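Local coordinates for protein isomerase/lactonizing enzyme (Agrobacterium tumefaciens, PDB 1RVK) that is of unknown function but, as a magnesium-binding member of the enolase superfamily, probably abstracts a proton next to a substrate carboxylate to start an isomerisation or lactonisation, at residues A[38-43]-A[109-114]; A[68-73]-A[79-84]. All blocks are in the same frame, centred on the assembly; numbering follows the deposited sequence.

Interaction 1. Residues A[38-43]-A[109-114]; sequences LTVRTE and WDLAGR
Leu111 brings a single methyl, CD2, against two residues of the strand: Thr42 CG2 lies 3.8 Å from Leu111 CD2, and Val40 CG1 lies 3.9 Å from it. Val40 and Leu111 cross at about a right angle, whereas Thr42 and Leu111 meet tip to tip. Leu111 extends its CG opposite its own backbone N (chi1 171°), which carries the isobutyl group out from the helix to the strand. The other branch, CD1, comes within 4.0 Å of the carbonyl O of Val40. Beta-branched Val40 and Thr42 favour the extended backbone of a strand, and Thr42 divides its branches: CG2 goes to the leucine while OG1 hydrogen-bonds to Asp44 in the following turn. This tight part is small, and apolar in its side chains; His75 also covers Thr42 and Leu111. The other side of the strand is polar and partly open to solvent, and there Arg41 makes salt bridges with Glu7 and Glu47. Within the helix, Arg114 NE reaches back one turn to Asp110 OD2 at 2.8 Å, and Asp110 also accepts the backbone N-H groups of His49 and Leu367. A helix laid on one face of a three-stranded antiparallel sheet is characteristic of the enolase-superfamily N-terminal capping domain.

Interaction 2. Residues A[68-73]-A[79-84]; sequences KVLIGE and ERLWQD
This is a packing of two successive, roughly antiparallel helices in the N-terminal domain, apolar inside with charged groups beside it, where the end of helix 59-70 and its turn meet the start of helix 78-89. Leu70 and Leu81 cross at about a right angle, with Leu70 CD2 3.6 Å from Leu81 CD1. The second methyl of Leu81, CD2, sits 3.5 Å from Glu73 CG and also lies near Val69 O. Beta-branched Val69 holds CG1 opposite its backbone N (chi1 172°), where the methyl meets Asp84 CB at 3.8 Å. A type II turn from Leu70 to Glu73 then reverses the chain, Gly72 taking the positive phi of its third position, and returns Glu73 to the second helix. There the acid chain bends at chi2 (54°), and its CG meets the edge of the Arg80 guanidinium. Carboxylate and guanidinium planes stand 84° apart, so the ion pair lacks the flat, two-pronged form: Glu73 OE2 lies 3.1 Å from Arg80 NH2, and the hydrogen bond is weak. The stronger partner of Arg80 NH2 is Asp77, just before helix 78-89. A water lies 3.0 Å from Val69 O and within hydrogen-bonding distance of Asp84 OD2. Apolar contacts thus hold the helices, while the weak, perpendicular Glu73-Arg80 pair probably adds orientation more than strength.

Overall arrangement
Both interactions belong to the N-terminal domain, about 13 Å apart between centres, and they meet where Val40 CG2 lies 4.3 Å from Leu70 CD1. Interaction 1 is buried and joins sheet to helix through apolar side chains; interaction 2 joins two successive helices and is only partly buried, adding an ion pair and a water beside its apolar contact. They share no helix or strand, yet helix 98-116 serves both: it supplies segment 109-114, and its Leu108 touches Val40 as well as Leu70. Segments 68-73 and 79-84 fall between 38-43 and 109-114 in sequence, so the antiparallel helix pair is built within the longer sheet-to-helix connection.

Interaction 1. Residues A[38-43]-A[109-114]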
ATOM      1  N   LEU A  38      -7.777 -15.922  -0.261  1.00 12.91           N
ATOM      2  CA  LEU A  38      -8.977 -16.115   0.539  1.00 14.36           C
ATOM      3  C   LEU A  38     -10.178 -16.043  -0.399  1.00 14.00           C
ATOM      4  O   LEU A  38     -10.279 -15.122  -1.214  1.00 14.20           O
ATOM      5  CB  LEU A  38      -9.083 -15.017   1.601  1.00 16.23           C
ATOM      6  CG  LEU A  38     -10.247 -15.022   2.607  1.00 19.21           C
ATOM      7  CD1 LEU A  38     -11.560 -14.754   1.907  1.00 23.89           C
ATOM      8  CD2 LEU A  38     -10.287 -16.347   3.342  1.00 19.98           C
ATOM      9  N   THR A  39     -11.076 -17.019  -0.294  1.00 13.04           N
ATOM     10  CA  THR A  39     -12.279 -17.043  -1.123  1.00 13.62           C
ATOM     11  C   THR A  39     -13.533 -17.114  -0.252  1.00 14.89           C
ATOM     12  O   THR A  39     -13.610 -17.916   0.678  1.00 16.26           O
ATOM     13  CB  THR A  39     -12.299 -18.263  -2.085  1.00 16.05           C
ATOM     14  OG1 THR A  39     -11.267 -18.125  -3.074  1.00 16.35           O
ATOM     15  CG2 THR A  39     -13.647 -18.365  -2.786  1.00 17.82           C
ATOM     16  N   VAL A  40     -14.502 -16.256  -0.551  1.00 14.13           N
ATOM     17  CA  VAL A  40     -15.773 -16.239   0.164  1.00 14.50           C
ATOM     18  C   VAL A  40     -16.836 -16.650  -0.856  1.00 15.68           C
ATOM     19  O   VAL A  40     -16.918 -16.065  -1.938  1.00 15.71           O
ATOM     20  CB  VAL A  40     -16.100 -14.831   0.707  1.00 15.33           C
ATOM     21  CG1 VAL A  40     -17.445 -14.849   1.432  1.00 15.16           C
ATOM     22  CG2 VAL A  40     -14.995 -14.371   1.652  1.00 14.43           C
ATOM     23  N   ARG A  41     -17.639 -17.657  -0.520  1.00 14.71           N
ATOM     24  CA  ARG A  41     -18.670 -18.139  -1.433  1.00 16.71           C
ATOM     25  C   ARG A  41     -20.067 -18.067  -0.827  1.00 15.68           C
ATOM     26  O   ARG A  41     -20.244 -18.265   0.376  1.00 16.32           O
ATOM     27  CB  ARG A  41     -18.371 -19.587  -1.849  1.00 18.85           C
ATOM     28  CG  ARG A  41     -19.365 -20.170  -2.848  1.00 20.89           C
ATOM     29  CD  ARG A  41     -19.068 -21.637  -3.166  1.00 24.90           C
ATOM     30  NE  ARG A  41     -17.699 -21.829  -3.635  1.00 28.04           N
ATOM     31  CZ  ARG A  41     -16.713 -22.322  -2.892  1.00 28.65           C
ATOM     32  NH1 ARG A  41     -16.939 -22.683  -1.636  1.00 31.02           N
ATOM     33  NH2 ARG A  41     -15.495 -22.443  -3.401  1.00 30.17           N
ATOM     34  N   THR A  42     -21.057 -17.787  -1.670  1.00 17.91           N
ATOM     35  CA  THR A  42     -22.444 -17.695  -1.227  1.00 19.16           C
ATOM     36  C   THR A  42     -23.271 -18.890  -1.716  1.00 20.94           C
ATOM     37  O   THR A  42     -22.789 -19.713  -2.496  1.00 19.90           O
ATOM     38  CB  THR A  42     -23.097 -16.392  -1.726  1.00 20.49           C
ATOM     39  OG1 THR A  42     -22.915 -16.276  -3.142  1.00 23.08           O
ATOM     40  CG2 THR A  42     -22.463 -15.186  -1.044  1.00 21.05           C
ATOM     41  N   GLU A  43     -24.516 -18.973  -1.253  1.00 23.08           N
ATOM     42  CA  GLU A  43     -25.421 -20.065  -1.618  1.00 26.77           C
ATOM     43  C   GLU A  43     -25.520 -20.316  -3.118  1.00 27.30           C
ATOM     44  O   GLU A  43     -25.534 -21.466  -3.561  1.00 27.38           O
ATOM     45  CB  GLU A  43     -26.830 -19.782  -1.093  1.00 30.15           C
ATOM     46  CG  GLU A  43     -26.920 -19.517   0.393  1.00 36.78           C
ATOM     47  CD  GLU A  43     -28.304 -19.050   0.810  1.00 41.35           C
ATOM     48  OE1 GLU A  43     -28.768 -18.005   0.289  1.00 40.01           O
ATOM     49  OE2 GLU A  43     -28.923 -19.730   1.657  1.00 43.11           O
ATOM     50  N   TRP A 109     -15.848  -7.252  -0.862  1.00 13.00           N
ATOM     51  CA  TRP A 109     -16.087  -6.265  -1.909  1.00 12.39           C
ATOM     52  C   TRP A 109     -15.985  -6.934  -3.278  1.00 13.67           C
ATOM     53  O   TRP A 109     -16.782  -6.654  -4.177  1.00 14.59           O
ATOM     54  CB  TRP A 109     -15.070  -5.127  -1.829  1.00 15.16           C
ATOM     55  CG  TRP A 109     -15.477  -4.005  -0.925  1.00 15.96           C
ATOM     56  CD1 TRP A 109     -14.985  -3.728   0.319  1.00 16.19           C
ATOM     57  CD2 TRP A 109     -16.450  -2.994  -1.207  1.00 16.50           C
ATOM     58  NE1 TRP A 109     -15.591  -2.603   0.829  1.00 14.93           N
ATOM     59  CE2 TRP A 109     -16.493  -2.132  -0.089  1.00 16.68           C
ATOM     60  CE3 TRP A 109     -17.290  -2.733  -2.297  1.00 15.48           C
ATOM     61  CZ2 TRP A 109     -17.346  -1.022  -0.031  1.00 17.76           C
ATOM     62  CZ3 TRP A 109     -18.137  -1.630  -2.240  1.00 18.00           C
ATOM     63  CH2 TRP A 109     -18.157  -0.789  -1.112  1.00 15.86           C
ATOM     64  N   ASP A 110     -15.000  -7.815  -3.440  1.00 12.65           N
ATOM     65  CA  ASP A 110     -14.823  -8.512  -4.711  1.00 13.70           C
ATOM     66  C   ASP A 110     -16.040  -9.386  -4.994  1.00 14.28           C
ATOM     67  O   ASP A 110     -16.496  -9.483  -6.132  1.00 14.57           O
ATOM     68  CB  ASP A 110     -13.556  -9.375  -4.680  1.00 13.64           C
ATOM     69  CG  ASP A 110     -13.217  -9.966  -6.039  1.00 13.95           C
ATOM     70  OD1 ASP A 110     -13.058  -9.186  -7.001  1.00 14.05           O
ATOM     71  OD2 ASP A 110     -13.103 -11.208  -6.148  1.00 14.93           O
ATOM     72  N   LEU A 111     -16.569 -10.013  -3.948  1.00 13.94           N
ATOM     73  CA  LEU A 111     -17.741 -10.871  -4.081  1.00 14.54           C
ATOM     74  C   LEU A 111     -18.956 -10.076  -4.556  1.00 15.48           C
ATOM     75  O   LEU A 111     -19.696 -10.525  -5.431  1.00 14.86           O
ATOM     76  CB  LEU A 111     -18.052 -11.546  -2.742  1.00 14.86           C
ATOM     77  CG  LEU A 111     -19.370 -12.321  -2.636  1.00 14.87           C
ATOM     78  CD1 LEU A 111     -19.417 -13.444  -3.664  1.00 15.51           C
ATOM     79  CD2 LEU A 111     -19.500 -12.884  -1.233  1.00 15.04           C
ATOM     80  N   ALA A 112     -19.168  -8.899  -3.975  1.00 14.84           N
ATOM     81  CA  ALA A 112     -20.300  -8.068  -4.367  1.00 13.72           C
ATOM     82  C   ALA A 112     -20.128  -7.598  -5.807  1.00 13.79           C
ATOM     83  O   ALA A 112     -21.079  -7.601  -6.588  1.00 13.36           O
ATOM     84  CB  ALA A 112     -20.421  -6.863  -3.435  1.00 14.32           C
ATOM     85  N   GLY A 113     -18.906  -7.196  -6.152  1.00 13.18           N
ATOM     86  CA  GLY A 113     -18.629  -6.726  -7.500  1.00 14.57           C
ATOM     87  C   GLY A 113     -18.789  -7.806  -8.554  1.00 16.17           C
ATOM     88  O   GLY A 113     -19.407  -7.584  -9.597  1.00 15.81           O
ATOM     89  N   ARG A 114     -18.225  -8.979  -8.290  1.00 15.61           N
ATOM     90  CA  ARG A 114     -18.338 -10.078  -9.236  1.00 16.87           C
ATOM     91  C   ARG A 114     -19.793 -10.528  -9.355  1.00 17.97           C
ATOM     92  O   ARG A 114     -20.263 -10.836 -10.447  1.00 19.52           O
ATOM     93  CB  ARG A 114     -17.450 -11.249  -8.810  1.00 15.35           C
ATOM     94  CG  ARG A 114     -15.958 -11.016  -9.051  1.00 16.52           C
ATOM     95  CD  ARG A 114     -15.127 -12.232  -8.639  1.00 17.04           C
ATOM     96  NE  ARG A 114     -13.693 -11.990  -8.788  1.00 19.41           N
ATOM     97  CZ  ARG A 114     -12.953 -12.421  -9.808  1.00 21.43           C
ATOM     98  NH1 ARG A 114     -13.504 -13.132 -10.783  1.00 22.12           N
ATOM     99  NH2 ARG A 114     -11.657 -12.131  -9.856  1.00 20.44           N
TER

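Interaction 2. Residues A[68-73]-A[79-84]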
ATOM      1  N   LYS A  68     -16.736 -17.657  12.079  1.00 16.22           N
ATOM      2  CA  LYS A  68     -17.774 -17.362  13.061  1.00 18.35           C
ATOM      3  C   LYS A  68     -18.545 -16.083  12.755  1.00 18.22           C
ATOM      4  O   LYS A  68     -19.708 -15.950  13.124  1.00 18.77           O
ATOM      5  CB  LYS A  68     -17.167 -17.261  14.460  1.00 20.06           C
ATOM      6  CG  LYS A  68     -16.609 -18.564  14.994  1.00 23.73           C
ATOM      7  CD  LYS A  68     -16.095 -18.362  16.409  1.00 28.81           C
ATOM      8  CE  LYS A  68     -15.564 -19.650  17.004  1.00 31.87           C
ATOM      9  NZ  LYS A  68     -15.053 -19.413  18.384  1.00 36.14           N
ATOM     10  N   VAL A  69     -17.896 -15.140  12.082  1.00 16.15           N
ATOM     11  CA  VAL A  69     -18.546 -13.884  11.740  1.00 16.40           C
ATOM     12  C   VAL A  69     -19.273 -13.937  10.399  1.00 15.61           C
ATOM     13  O   VAL A  69     -20.400 -13.456  10.281  1.00 16.11           O
ATOM     14  CB  VAL A  69     -17.522 -12.721  11.686  1.00 15.59           C
ATOM     15  CG1 VAL A  69     -18.186 -11.457  11.138  1.00 17.30           C
ATOM     16  CG2 VAL A  69     -16.958 -12.468  13.073  1.00 16.88           C
ATOM     17  N   LEU A  70     -18.634 -14.541   9.400  1.00 14.14           N
ATOM     18  CA  LEU A  70     -19.194 -14.597   8.051  1.00 15.27           C
ATOM     19  C   LEU A  70     -20.210 -15.678   7.683  1.00 14.73           C
ATOM     20  O   LEU A  70     -21.221 -15.381   7.060  1.00 14.75           O
ATOM     21  CB  LEU A  70     -18.060 -14.661   7.024  1.00 14.27           C
ATOM     22  CG  LEU A  70     -17.043 -13.520   6.956  1.00 20.63           C
ATOM     23  CD1 LEU A  70     -16.161 -13.714   5.726  1.00 19.27           C
ATOM     24  CD2 LEU A  70     -17.757 -12.190   6.881  1.00 21.57           C
ATOM     25  N   ILE A  71     -19.936 -16.928   8.039  1.00 16.80           N
ATOM     26  CA  ILE A  71     -20.831 -18.023   7.675  1.00 15.99           C
ATOM     27  C   ILE A  71     -22.286 -17.809   8.076  1.00 16.93           C
ATOM     28  O   ILE A  71     -22.588 -17.547   9.240  1.00 18.21           O
ATOM     29  CB  ILE A  71     -20.335 -19.367   8.263  1.00 16.61           C
ATOM     30  CG1 ILE A  71     -18.928 -19.673   7.737  1.00 17.60           C
ATOM     31  CG2 ILE A  71     -21.283 -20.497   7.865  1.00 17.89           C
ATOM     32  CD1 ILE A  71     -18.858 -19.877   6.234  1.00 19.45           C
ATOM     33  N   GLY A  72     -23.177 -17.917   7.094  1.00 17.21           N
ATOM     34  CA  GLY A  72     -24.602 -17.750   7.337  1.00 18.77           C
ATOM     35  C   GLY A  72     -25.083 -16.312   7.318  1.00 18.96           C
ATOM     36  O   GLY A  72     -26.241 -16.029   7.631  1.00 20.85           O
ATOM     37  N   GLU A  73     -24.202 -15.400   6.925  1.00 19.02           N
ATOM     38  CA  GLU A  73     -24.534 -13.981   6.896  1.00 19.05           C
ATOM     39  C   GLU A  73     -24.679 -13.437   5.472  1.00 16.17           C
ATOM     40  O   GLU A  73     -24.070 -13.954   4.540  1.00 15.94           O
ATOM     41  CB  GLU A  73     -23.439 -13.210   7.641  1.00 22.04           C
ATOM     42  CG  GLU A  73     -23.941 -12.272   8.721  1.00 31.74           C
ATOM     43  CD  GLU A  73     -24.847 -12.957   9.727  1.00 31.95           C
ATOM     44  OE1 GLU A  73     -24.389 -13.872  10.444  1.00 34.33           O
ATOM     45  OE2 GLU A  73     -26.029 -12.574   9.798  1.00 34.71           O
ATOM     46  N   GLU A  79     -20.648  -3.456   6.367  1.00 14.00           N
ATOM     47  CA  GLU A  79     -20.424  -2.623   7.541  1.00 15.00           C
ATOM     48  C   GLU A  79     -20.652  -3.433   8.818  1.00 13.42           C
ATOM     49  O   GLU A  79     -19.852  -3.366   9.752  1.00 13.27           O
ATOM     50  CB  GLU A  79     -21.343  -1.398   7.519  1.00 15.75           C
ATOM     51  CG  GLU A  79     -21.087  -0.401   8.649  1.00 16.45           C
ATOM     52  CD  GLU A  79     -19.689   0.205   8.613  1.00 19.29           C
ATOM     53  OE1 GLU A  79     -18.986   0.054   7.591  1.00 20.01           O
ATOM     54  OE2 GLU A  79     -19.297   0.849   9.610  1.00 18.79           O
ATOM     55  N   ARG A  80     -21.735  -4.207   8.858  1.00 11.89           N
ATOM     56  CA  ARG A  80     -22.021  -5.017  10.037  1.00 12.52           C
ATOM     57  C   ARG A  80     -20.948  -6.074  10.251  1.00 12.16           C
ATOM     58  O   ARG A  80     -20.519  -6.312  11.379  1.00 14.02           O
ATOM     59  CB  ARG A  80     -23.387  -5.700   9.909  1.00 13.67           C
ATOM     60  CG  ARG A  80     -23.721  -6.626  11.084  1.00 17.22           C
ATOM     61  CD  ARG A  80     -25.181  -7.057  11.054  1.00 24.09           C
ATOM     62  NE  ARG A  80     -25.519  -7.844   9.870  1.00 26.34           N
ATOM     63  CZ  ARG A  80     -25.202  -9.124   9.699  1.00 30.91           C
ATOM     64  NH1 ARG A  80     -24.529  -9.779  10.639  1.00 31.43           N
ATOM     65  NH2 ARG A  80     -25.565  -9.755   8.589  1.00 29.95           N
ATOM     66  N   LEU A  81     -20.502  -6.701   9.168  1.00 11.31           N
ATOM     67  CA  LEU A  81     -19.486  -7.739   9.282  1.00 11.94           C
ATOM     68  C   LEU A  81     -18.124  -7.171   9.679  1.00 12.14           C
ATOM     69  O   LEU A  81     -17.403  -7.777  10.474  1.00 11.08           O
ATOM     70  CB  LEU A  81     -19.392  -8.526   7.969  1.00 12.67           C
ATOM     71  CG  LEU A  81     -20.700  -9.239   7.596  1.00 13.65           C
ATOM     72  CD1 LEU A  81     -20.554  -9.949   6.256  1.00 15.11           C
ATOM     73  CD2 LEU A  81     -21.063 -10.235   8.680  1.00 17.36           C
ATOM     74  N   TRP A  82     -17.778  -6.003   9.143  1.00 11.51           N
ATOM     75  CA  TRP A  82     -16.499  -5.388   9.484  1.00 11.68           C
ATOM     76  C   TRP A  82     -16.514  -5.003  10.956  1.00 12.26           C
ATOM     77  O   TRP A  82     -15.551  -5.243  11.682  1.00 11.79           O
ATOM     78  CB  TRP A  82     -16.248  -4.132   8.642  1.00 11.30           C
ATOM     79  CG  TRP A  82     -14.850  -3.603   8.791  1.00 12.68           C
ATOM     80  CD1 TRP A  82     -13.747  -3.982   8.079  1.00 13.95           C
ATOM     81  CD2 TRP A  82     -14.396  -2.647   9.756  1.00 13.25           C
ATOM     82  NE1 TRP A  82     -12.631  -3.323   8.543  1.00 13.10           N
ATOM     83  CE2 TRP A  82     -13.001  -2.498   9.572  1.00 13.54           C
ATOM     84  CE3 TRP A  82     -15.030  -1.904  10.761  1.00 13.23           C
ATOM     85  CZ2 TRP A  82     -12.229  -1.636  10.359  1.00 13.73           C
ATOM     86  CZ3 TRP A  82     -14.260  -1.045  11.546  1.00 14.38           C
ATOM     87  CH2 TRP A  82     -12.874  -0.921  11.338  1.00 13.79           C
ATOM     88  N   GLN A  83     -17.616  -4.404  11.399  1.00 11.10           N
ATOM     89  CA  GLN A  83     -17.725  -3.993  12.792  1.00 12.26           C
ATOM     90  C   GLN A  83     -17.689  -5.200  13.726  1.00 12.17           C
ATOM     91  O   GLN A  83     -17.148  -5.110  14.827  1.00 12.88           O
ATOM     92  CB  GLN A  83     -19.006  -3.176  13.014  1.00 13.95           C
ATOM     93  CG  GLN A  83     -19.051  -1.849  12.231  1.00 14.56           C
ATOM     94  CD  GLN A  83     -18.151  -0.749  12.804  1.00 18.16           C
ATOM     95  OE1 GLN A  83     -18.035   0.337  12.225  1.00 19.19           O
ATOM     96  NE2 GLN A  83     -17.523  -1.022  13.940  1.00 15.89           N
ATOM     97  N   ASP A  84     -18.250  -6.331  13.296  1.00 13.44           N
ATOM     98  CA  ASP A  84     -18.224  -7.531  14.138  1.00 13.60           C
ATOM     99  C   ASP A  84     -16.790  -8.010  14.345  1.00 13.97           C
ATOM    100  O   ASP A  84     -16.415  -8.404  15.447  1.00 14.70           O
ATOM    101  CB  ASP A  84     -19.036  -8.679  13.525  1.00 14.62           C
ATOM    102  CG  ASP A  84     -20.536  -8.523  13.731  1.00 17.84           C
ATOM    103  OD1 ASP A  84     -20.955  -7.806  14.668  1.00 18.19           O
ATOM    104  OD2 ASP A  84     -21.298  -9.141  12.959  1.00 18.13           O
TER
HETATM  105  O   HOH W   1     -21.762 -11.757  12.291  1.00 19.94           O